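Local atomic coordinates of serine-rich Repeat Adhesion Glycoprotein (Srr1) (Streptococcus agalactiae, PDB entry 4MBO), a protein that probably binds host fibrinogen as a surface adhesin, through a region built of two immunoglobulin-like domains. Residues 209-214 / 299-304; 169-174 / 308-313; 45-50 / 118-123. One frame throughout, in Å; residues are numbered along the deposited sequence. Where two conformers were deposited one is given.

Contact 1. Residues 209-214 / 299-304; sequences LYTIIG and STVSDI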
loop_
_atom_site.group_PDB
_atom_site.type_symbol
_atom_site.label_atom_id
_atom_site.label_comp_id
_atom_site.label_asym_id
_atom_site.label_seq_id
_atom_site.Cartn_x
_atom_site.Cartn_y
_atom_site.Cartn_z
ATOM N N LEU A 209 -17.743 -2.205 24.260
ATOM C CA LEU A 209 -17.251 -2.294 22.891
ATOM C C LEU A 209 -15.899 -3.057 22.926
ATOM O O LEU A 209 -15.055 -2.807 23.790
ATOM C CB LEU A 209 -17.037 -0.908 22.326
ATOM C CG LEU A 209 -18.304 -0.082 22.095
ATOM C CD1 LEU A 209 -17.938 1.416 22.088
ATOM C CD2 LEU A 209 -18.992 -0.506 20.810
ATOM N N TYR A 210 -15.750 -3.992 22.004
ATOM C CA TYR A 210 -14.535 -4.784 21.812
ATOM C C TYR A 210 -14.112 -4.738 20.348
ATOM O O TYR A 210 -14.912 -4.469 19.449
ATOM C CB TYR A 210 -14.722 -6.267 22.178
ATOM C CG TYR A 210 -14.987 -6.597 23.598
ATOM C CD1 TYR A 210 -16.274 -6.471 24.123
ATOM C CD2 TYR A 210 -13.992 -7.110 24.435
ATOM C CE1 TYR A 210 -16.546 -6.796 25.435
ATOM C CE2 TYR A 210 -14.262 -7.414 25.765
ATOM C CZ TYR A 210 -15.545 -7.268 26.250
ATOM O OH TYR A 210 -15.883 -7.576 27.551
ATOM N N THR A 211 -12.822 -4.962 20.131
ATOM C CA THR A 211 -12.286 -5.214 18.787
ATOM C C THR A 211 -11.660 -6.600 18.764
ATOM O O THR A 211 -10.818 -6.919 19.589
ATOM C CB THR A 211 -11.308 -4.154 18.315
ATOM O OG1 THR A 211 -12.042 -2.993 17.952
ATOM C CG2 THR A 211 -10.487 -4.639 17.123
ATOM N N ILE A 212 -12.171 -7.452 17.861
ATOM C CA ILE A 212 -11.648 -8.766 17.652
ATOM C C ILE A 212 -10.953 -8.751 16.275
ATOM O O ILE A 212 -11.493 -8.241 15.275
ATOM C CB ILE A 212 -12.739 -9.844 17.576
ATOM C CG1 ILE A 212 -13.764 -9.742 18.728
ATOM C CG2 ILE A 212 -12.084 -11.218 17.484
ATOM C CD1 ILE A 212 -13.175 -9.635 20.078
ATOM N N ILE A 213 -9.749 -9.308 16.247
ATOM C CA ILE A 213 -8.973 -9.469 15.013
ATOM C C ILE A 213 -8.750 -10.966 14.879
ATOM O O ILE A 213 -8.250 -11.626 15.808
ATOM C CB ILE A 213 -7.656 -8.707 15.088
ATOM C CG1 ILE A 213 -7.973 -7.188 15.103
ATOM C CG2 ILE A 213 -6.750 -9.073 13.912
ATOM C CD1 ILE A 213 -6.857 -6.323 15.604
ATOM N N GLY A 214 -9.132 -11.529 13.741
ATOM C CA GLY A 214 -8.990 -12.968 13.549
ATOM C C GLY A 214 -8.968 -13.296 12.077
ATOM O O GLY A 214 -8.717 -12.407 11.264
ATOM N N SER A 299 -11.466 -7.733 11.181
ATOM C CA SER A 299 -11.512 -6.933 12.420
ATOM C C SER A 299 -12.924 -6.532 12.722
ATOM O O SER A 299 -13.727 -6.299 11.811
ATOM C CB SER A 299 -10.701 -5.635 12.260
ATOM O OG SER A 299 -9.358 -5.918 11.965
ATOM N N THR A 300 -13.224 -6.366 14.007
ATOM C CA THR A 300 -14.549 -5.932 14.389
ATOM C C THR A 300 -14.536 -4.769 15.364
ATOM O O THR A 300 -13.522 -4.459 15.957
ATOM C CB THR A 300 -15.329 -7.040 15.145
ATOM O OG1 THR A 300 -14.808 -7.183 16.479
ATOM C CG2 THR A 300 -15.317 -8.364 14.422
ATOM N N VAL A 301 -15.720 -4.180 15.525
ATOM C CA VAL A 301 -16.050 -3.384 16.682
ATOM C C VAL A 301 -17.374 -4.083 17.076
ATOM O O VAL A 301 -18.402 -3.935 16.359
ATOM C CB VAL A 301 -16.235 -1.901 16.416
ATOM C CG1 VAL A 301 -16.767 -1.231 17.668
ATOM C CG2 VAL A 301 -14.926 -1.270 16.027
ATOM N N SER A 302 -17.340 -4.889 18.135
ATOM C CA SER A 302 -18.471 -5.777 18.430
ATOM C C SER A 302 -18.450 -6.206 19.859
ATOM O O SER A 302 -17.610 -5.776 20.627
ATOM C CB SER A 302 -18.335 -7.071 17.578
ATOM O OG SER A 302 -17.147 -7.842 17.943
ATOM N N ASP A 303 -19.405 -7.060 20.215
ATOM C CA ASP A 303 -19.337 -7.741 21.488
ATOM C C ASP A 303 -18.273 -8.857 21.353
ATOM O O ASP A 303 -17.765 -9.139 20.244
ATOM C CB ASP A 303 -20.700 -8.327 21.845
ATOM C CG ASP A 303 -21.143 -9.371 20.863
ATOM O OD1 ASP A 303 -21.111 -9.128 19.660
ATOM O OD2 ASP A 303 -21.547 -10.469 21.322
ATOM N N ILE A 304 -17.913 -9.472 22.472
ATOM C CA ILE A 304 -16.846 -10.454 22.462
ATOM C C ILE A 304 -17.181 -11.677 21.596
ATOM O O ILE A 304 -16.277 -12.298 21.058
ATOM C CB ILE A 304 -16.480 -10.819 23.901
ATOM C CG1 ILE A 304 -15.045 -11.316 23.969
ATOM C CG2 ILE A 304 -17.499 -11.789 24.491
ATOM C CD1 ILE A 304 -14.490 -11.474 25.361
#
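Strands 210-215 and 295-302 are antiparallel neighbours in the five-stranded sheet of the fibrinogen-binding adhesin domain, and Tyr210 meets Ser302 as a hydrogen-bonded pair, Ser302 N giving its hydrogen to Tyr210 O at 2.8 Å. Further along, the ladder changes partners. Thr300 N still reaches Ile212 O, but the N-H of Ile212 goes to a side chain, Thr300 OG1, 3.0 Å away. That hydroxyl can stand in for a carbonyl because chi1 of 74° sets it between the backbone N and C of Thr300. Thr300 O is taken instead by Thr211 OG1 at 2.9 Å, in the carbonyl plane, and Trp273 NE1 also bonds this hydroxyl. Thr300 OG1 donates in turn to Ser302 OG (2.8 Å), which itself donates to Asp303 O. Where the strand ends, Ile304 lies over the Tyr210 ring, its CB 4.2 Å from the centroid and almost on the ring normal, while Ser302 O sits at the ring edge. On the buried side Leu209 CD2 touches Val301 CG1. Small hydroxyl residues suit these places because each can both give and accept: the relay from Ile212 N to Asp303 O satisfies buried polar groups without a regular ladder, and its bonds may strengthen one another.

Contact 2. Residues 169-174 / 308-313; sequences VKTNVR and YGSKYS
Strands 169-174 and 309-313 run side by side in the same direction, 13° apart with axes 5.7 Å from each other, yet no backbone hydrogen bond joins them; side chains such as Thr171 and Ser310 fill the gap. They belong to different sheets, and 309-316 is an outermost strand of its own, so the contact lies along a border of the adhesin domain's beta sandwich. At its middle Thr171 OG1 and Ser310 OG share a hydrogen bond of 2.7 Å in which either could donate. Thr171 brings its hydroxyl there with OG1 between the backbone N and carbonyl carbon (chi1 58°). Apolar contacts frame this pair: Val173 CG1 rests on Ser310 CB at 3.7 Å, and Val169 spans the start of the strand, CG1 on Gly309 CA and CG2 4.0 Å from Tyr308 CD1. Gly309 suits its place because its backbone angles would press a CB against the preceding carbonyl. In the Tyr312 conformer described, one of two, Arg174 CG stands over the ring face, 3.9 Å from its centroid. The guanidinium, its plane 86° from the ring, turns to Asp242, Asn159 and Gln192. One hydroxyl pair thus joins these segments within apolar packing, Thr164 and Ser162 hydroxyls add bonds to the carbonyls of Gly309 and Lys311, and Arg174 in this conformer spends its CG on the ring and its charge on Asp242.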
loop_
_atom_site.group_PDB
_atom_site.type_symbol
_atom_site.label_atom_id
_atom_site.label_comp_id
_atom_site.label_asym_id
_atom_site.label_seq_id
_atom_site.Cartn_x
_atom_site.Cartn_y
_atom_site.Cartn_z
ATOM N N VAL A 169 -27.101 -0.032 18.902
ATOM C CA VAL A 169 -25.752 -0.347 18.437
ATOM C C VAL A 169 -25.334 0.611 17.341
ATOM O O VAL A 169 -25.977 0.694 16.287
ATOM C CB VAL A 169 -25.713 -1.816 17.904
ATOM C CG1 VAL A 169 -24.449 -2.101 17.118
ATOM C CG2 VAL A 169 -25.917 -2.779 19.058
ATOM N N LYS A 170 -24.239 1.344 17.579
ATOM C CA LYS A 170 -23.665 2.258 16.602
ATOM C C LYS A 170 -22.173 1.932 16.585
ATOM O O LYS A 170 -21.467 2.113 17.605
ATOM C CB LYS A 170 -23.885 3.718 17.006
ATOM C CG LYS A 170 -25.324 3.987 17.415
ATOM C CD LYS A 170 -25.512 5.402 17.975
ATOM C CE LYS A 170 -26.944 5.647 18.410
ATOM N NZ LYS A 170 -27.909 5.540 17.288
ATOM N N THR A 171 -21.711 1.424 15.457
ATOM C CA THR A 171 -20.323 1.040 15.322
ATOM C C THR A 171 -19.837 1.299 13.907
ATOM O O THR A 171 -20.631 1.416 12.979
ATOM C CB THR A 171 -20.097 -0.459 15.652
ATOM O OG1 THR A 171 -20.917 -1.265 14.796
ATOM C CG2 THR A 171 -20.452 -0.805 17.080
ATOM N N ASN A 172 -18.528 1.432 13.740
ATOM C CA ASN A 172 -17.933 1.510 12.409
ATOM C C ASN A 172 -16.461 1.117 12.481
ATOM O O ASN A 172 -15.799 1.404 13.448
ATOM C CB ASN A 172 -18.138 2.856 11.696
ATOM C CG ASN A 172 -17.383 4.013 12.323
ATOM O OD1 ASN A 172 -16.323 4.376 11.832
ATOM N ND2 ASN A 172 -17.936 4.601 13.386
ATOM N N VAL A 173 -15.970 0.444 11.436
ATOM C CA VAL A 173 -14.626 -0.122 11.425
ATOM C C VAL A 173 -14.140 -0.339 9.999
ATOM O O VAL A 173 -14.947 -0.503 9.053
ATOM C CB VAL A 173 -14.636 -1.482 12.212
ATOM C CG1 VAL A 173 -15.377 -2.558 11.401
ATOM C CG2 VAL A 173 -13.238 -1.968 12.591
ATOM N N ARG A 174 -12.826 -0.370 9.842
ATOM C CA ARG A 174 -12.195 -0.686 8.548
ATOM C C ARG A 174 -10.821 -1.267 8.795
ATOM O O ARG A 174 -10.188 -0.924 9.783
ATOM C CB ARG A 174 -12.128 0.552 7.641
ATOM C CG ARG A 174 -11.555 0.274 6.268
ATOM C CD ARG A 174 -11.702 1.470 5.331
ATOM N NE ARG A 174 -11.106 2.675 5.911
ATOM C CZ ARG A 174 -11.125 3.876 5.330
ATOM N NH1 ARG A 174 -11.674 4.024 4.127
ATOM N NH2 ARG A 174 -10.597 4.927 5.954
ATOM N N TYR A 308 -23.094 -8.678 17.354
ATOM C CA TYR A 308 -23.591 -7.384 16.874
ATOM C C TYR A 308 -22.422 -6.405 16.775
ATOM O O TYR A 308 -21.395 -6.570 17.452
ATOM C CB TYR A 308 -24.741 -6.817 17.745
ATOM C CG TYR A 308 -24.516 -6.962 19.243
ATOM C CD1 TYR A 308 -23.798 -6.024 19.955
ATOM C CD2 TYR A 308 -25.029 -8.051 19.924
ATOM C CE1 TYR A 308 -23.592 -6.165 21.309
ATOM C CE2 TYR A 308 -24.846 -8.215 21.283
ATOM C CZ TYR A 308 -24.124 -7.272 21.977
ATOM O OH TYR A 308 -23.961 -7.389 23.355
ATOM N N GLY A 309 -22.625 -5.376 15.960
ATOM C CA GLY A 309 -21.615 -4.367 15.735
ATOM C C GLY A 309 -21.250 -4.346 14.284
ATOM O O GLY A 309 -22.116 -4.470 13.427
ATOM N N SER A 310 -19.955 -4.207 14.005
ATOM C CA SER A 310 -19.430 -4.129 12.643
ATOM C C SER A 310 -18.224 -5.036 12.438
ATOM O O SER A 310 -17.454 -5.254 13.354
ATOM C CB SER A 310 -18.970 -2.695 12.343
ATOM O OG SER A 310 -20.073 -1.813 12.261
ATOM N N LYS A 311 -18.046 -5.492 11.200
ATOM C CA LYS A 311 -16.927 -6.344 10.835
ATOM C C LYS A 311 -16.434 -5.966 9.453
ATOM O O LYS A 311 -17.230 -5.677 8.551
ATOM C CB LYS A 311 -17.348 -7.793 10.890
ATOM C CG LYS A 311 -16.303 -8.807 10.480
ATOM C CD LYS A 311 -16.843 -10.200 10.748
ATOM C CE LYS A 311 -15.971 -11.270 10.150
ATOM N NZ LYS A 311 -16.600 -12.613 10.289
ATOM N N TYR A 312 -15.122 -5.922 9.308
ATOM C CA TYR A 312 -14.496 -5.624 8.007
ATOM C C TYR A 312 -13.469 -6.702 7.730
ATOM O O TYR A 312 -12.765 -7.123 8.635
ATOM C CB TYR A 312 -13.855 -4.245 8.043
ATOM C CG TYR A 312 -13.454 -3.699 6.694
ATOM C CD1 TYR A 312 -12.269 -4.091 6.105
ATOM C CD2 TYR A 312 -14.271 -2.783 6.006
ATOM C CE1 TYR A 312 -11.873 -3.590 4.887
ATOM C CE2 TYR A 312 -13.887 -2.290 4.769
ATOM C CZ TYR A 312 -12.667 -2.698 4.226
ATOM O OH TYR A 312 -12.202 -2.238 3.008
ATOM N N SER A 313 -13.380 -7.147 6.474
ATOM C CA SER A 313 -12.440 -8.219 6.116
ATOM C C SER A 313 -11.465 -7.769 5.069
ATOM O O SER A 313 -11.802 -6.970 4.212
ATOM C CB SER A 313 -13.196 -9.462 5.597
ATOM O OG SER A 313 -14.102 -9.954 6.577
#

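Contact 3. Residues 45-50 / 118-123; sequences LNFAFS and ARVNMP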
loop_
_atom_site.group_PDB
_atom_site.type_symbol
_atom_site.label_atom_id
_atom_site.label_comp_id
_atom_site.label_asym_id
_atom_site.label_seq_id
_atom_site.Cartn_x
_atom_site.Cartn_y
_atom_site.Cartn_z
ATOM N N LEU A 45 3.400 0.559 -16.801
ATOM C CA LEU A 45 4.394 1.386 -17.468
ATOM C C LEU A 45 5.178 0.558 -18.470
ATOM O O LEU A 45 5.656 -0.537 -18.155
ATOM C CB LEU A 45 5.376 1.922 -16.432
ATOM C CG LEU A 45 6.626 2.652 -16.962
ATOM C CD1 LEU A 45 6.224 3.911 -17.719
ATOM C CD2 LEU A 45 7.565 2.988 -15.814
ATOM N N ASN A 46 5.337 1.094 -19.674
ATOM C CA ASN A 46 6.243 0.444 -20.585
ATOM C C ASN A 46 7.119 1.466 -21.293
ATOM O O ASN A 46 6.718 2.622 -21.506
ATOM C CB ASN A 46 5.538 -0.430 -21.589
ATOM C CG ASN A 46 4.856 0.347 -22.649
ATOM O OD1 ASN A 46 3.759 0.827 -22.457
ATOM N ND2 ASN A 46 5.492 0.436 -23.828
ATOM N N PHE A 47 8.337 1.054 -21.614
ATOM C CA PHE A 47 9.254 1.907 -22.349
ATOM C C PHE A 47 10.201 1.051 -23.160
ATOM O O PHE A 47 10.378 -0.139 -22.891
ATOM C CB PHE A 47 10.013 2.881 -21.413
ATOM C CG PHE A 47 10.830 2.227 -20.345
ATOM C CD1 PHE A 47 12.145 1.863 -20.586
ATOM C CD2 PHE A 47 10.286 2.017 -19.085
ATOM C CE1 PHE A 47 12.901 1.258 -19.583
ATOM C CE2 PHE A 47 11.041 1.425 -18.089
ATOM C CZ PHE A 47 12.330 1.045 -18.347
ATOM N N ALA A 48 10.822 1.673 -24.161
ATOM C CA ALA A 48 11.764 0.972 -25.002
ATOM C C ALA A 48 12.651 2.001 -25.679
ATOM O O ALA A 48 12.267 3.174 -25.829
ATOM C CB ALA A 48 11.023 0.158 -26.048
ATOM N N PHE A 49 13.824 1.557 -26.098
ATOM C CA PHE A 49 14.775 2.396 -26.826
ATOM C C PHE A 49 15.909 1.530 -27.382
ATOM O O PHE A 49 15.990 0.329 -27.091
ATOM C CB PHE A 49 15.381 3.490 -25.902
ATOM C CG PHE A 49 16.121 2.950 -24.717
ATOM C CD1 PHE A 49 17.469 2.607 -24.791
ATOM C CD2 PHE A 49 15.461 2.784 -23.499
ATOM C CE1 PHE A 49 18.148 2.100 -23.698
ATOM C CE2 PHE A 49 16.136 2.256 -22.411
ATOM C CZ PHE A 49 17.474 1.927 -22.502
ATOM N N SER A 50 16.745 2.153 -28.203
ATOM C CA SER A 50 17.972 1.582 -28.677
ATOM C C SER A 50 19.127 2.475 -28.244
ATOM O O SER A 50 18.956 3.684 -28.049
ATOM C CB SER A 50 17.995 1.504 -30.203
ATOM O OG SER A 50 17.054 0.566 -30.649
ATOM N N ALA A 118 16.455 -2.172 -25.675
ATOM C CA ALA A 118 15.923 -2.296 -24.342
ATOM C C ALA A 118 14.409 -2.192 -24.425
ATOM O O ALA A 118 13.877 -1.384 -25.165
ATOM C CB ALA A 118 16.496 -1.212 -23.428
ATOM N N ARG A 119 13.698 -3.005 -23.643
ATOM C CA ARG A 119 12.250 -2.961 -23.646
ATOM C C ARG A 119 11.801 -3.455 -22.285
ATOM O O ARG A 119 12.216 -4.526 -21.849
ATOM C CB ARG A 119 11.675 -3.867 -24.749
ATOM C CG ARG A 119 10.169 -3.795 -24.924
ATOM C CD ARG A 119 9.696 -4.463 -26.223
ATOM N NE ARG A 119 10.367 -3.848 -27.369
ATOM C CZ ARG A 119 9.980 -2.709 -27.935
ATOM N NH1 ARG A 119 8.850 -2.100 -27.542
ATOM N NH2 ARG A 119 10.715 -2.173 -28.885
ATOM N N VAL A 120 10.927 -2.690 -21.638
ATOM C CA VAL A 120 10.458 -3.012 -20.308
ATOM C C VAL A 120 8.970 -2.729 -20.126
ATOM O O VAL A 120 8.438 -1.730 -20.671
ATOM C CB VAL A 120 11.216 -2.129 -19.272
ATOM C CG1 VAL A 120 10.669 -2.317 -17.848
ATOM C CG2 VAL A 120 12.705 -2.420 -19.307
ATOM N N ASN A 121 8.321 -3.652 -19.404
ATOM C CA ASN A 121 6.950 -3.521 -18.942
ATOM C C ASN A 121 7.003 -3.743 -17.436
ATOM O O ASN A 121 7.738 -4.618 -16.956
ATOM C CB ASN A 121 6.041 -4.592 -19.528
ATOM C CG ASN A 121 5.804 -4.423 -21.002
ATOM O OD1 ASN A 121 5.225 -3.429 -21.449
ATOM N ND2 ASN A 121 6.182 -5.420 -21.760
ATOM N N MET A 122 6.292 -2.923 -16.670
ATOM C CA MET A 122 6.210 -3.180 -15.233
ATOM C C MET A 122 4.972 -2.514 -14.636
ATOM O O MET A 122 4.467 -1.504 -15.173
ATOM C CB MET A 122 7.439 -2.639 -14.515
ATOM C CG MET A 122 7.392 -1.157 -14.365
ATOM S SD MET A 122 8.800 -0.493 -13.432
ATOM C CE MET A 122 9.989 -0.685 -14.691
ATOM N N PRO A 123 4.459 -3.085 -13.538
ATOM C CA PRO A 123 3.365 -2.405 -12.866
ATOM C C PRO A 123 3.850 -1.180 -12.089
ATOM O O PRO A 123 4.965 -1.142 -11.558
ATOM C CB PRO A 123 2.817 -3.468 -11.891
ATOM C CG PRO A 123 3.971 -4.334 -11.631
ATOM C CD PRO A 123 4.752 -4.384 -12.929
#
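Phe47 reaches across to Val120 by way of its first torsion: from CB, chi1 of 59° puts CG between the backbone N and carbonyl carbon, which swings the ring over the neighbouring strand. The outer ring atoms then do the touching. CE1 comes to 3.7 Å from Val120 CG2, CE2 lies 3.8 Å from Val120 CG1, and CZ, at the far end, is 3.5 Å from Val120 CB. The branched valine therefore sits under one face of the ring, toward its rim, as a CH-pi contact, while Met122 CE meets the edge near CE2 at 4.1 Å. Phe60 and Val62, from strand 59-64, also pack on this side chain.

The strands carrying these residues, 43-51 and 116-126, are the central neighbours of a four-stranded sheet in the bacterial Ig domain. They run almost exactly antiparallel (178°), with paired backbone bonds at Leu45-Met122, Phe47-Val120 and Phe49-Ala118. These three pairs face the core of the sandwich, toward strands 59-64 and 101-106 of the other sheet, which is why they are apolar throughout. Phe49 repeats the lean of Phe47, but beneath its ring is Ala118, whose small CB lets CZ come to 3.4 Å; Phe60 adds an edge-to-face ring contact.

On the other side of the sheet are Asn46, Ala48, Arg119 and Asn121. The Arg119 chain bends at chi3 (-57°) and lays one face of its guanidinium over Ala48 CB, which is 3.5 Å from NH1; a methyl leaves room for this flat, charged group. Asn46 turns its OD1 to Lys25 NZ.

Contact 3 comes first along the chain and is complete before the other two begin; contact 1 is then nested inside the loop closed by contact 2. Contacts 1 and 2 have centres about 8 Å apart and share one domain: strands 295-302 and 309-316 are sheet neighbours, with probable backbone bonds such as Val301 O to Ser310 N (2.8 Å). Contact 1 pairs strands within that sheet, whereas contact 2 ties its edge to the facing sheet. Contact 3 belongs to the Ig domain, its centre about 47 Å from that of contact 1 and about 45 Å from that of contact 2. Each domain has its own sandwich; related adhesins hold a ligand peptide between two such domains, consistent with a similar role here.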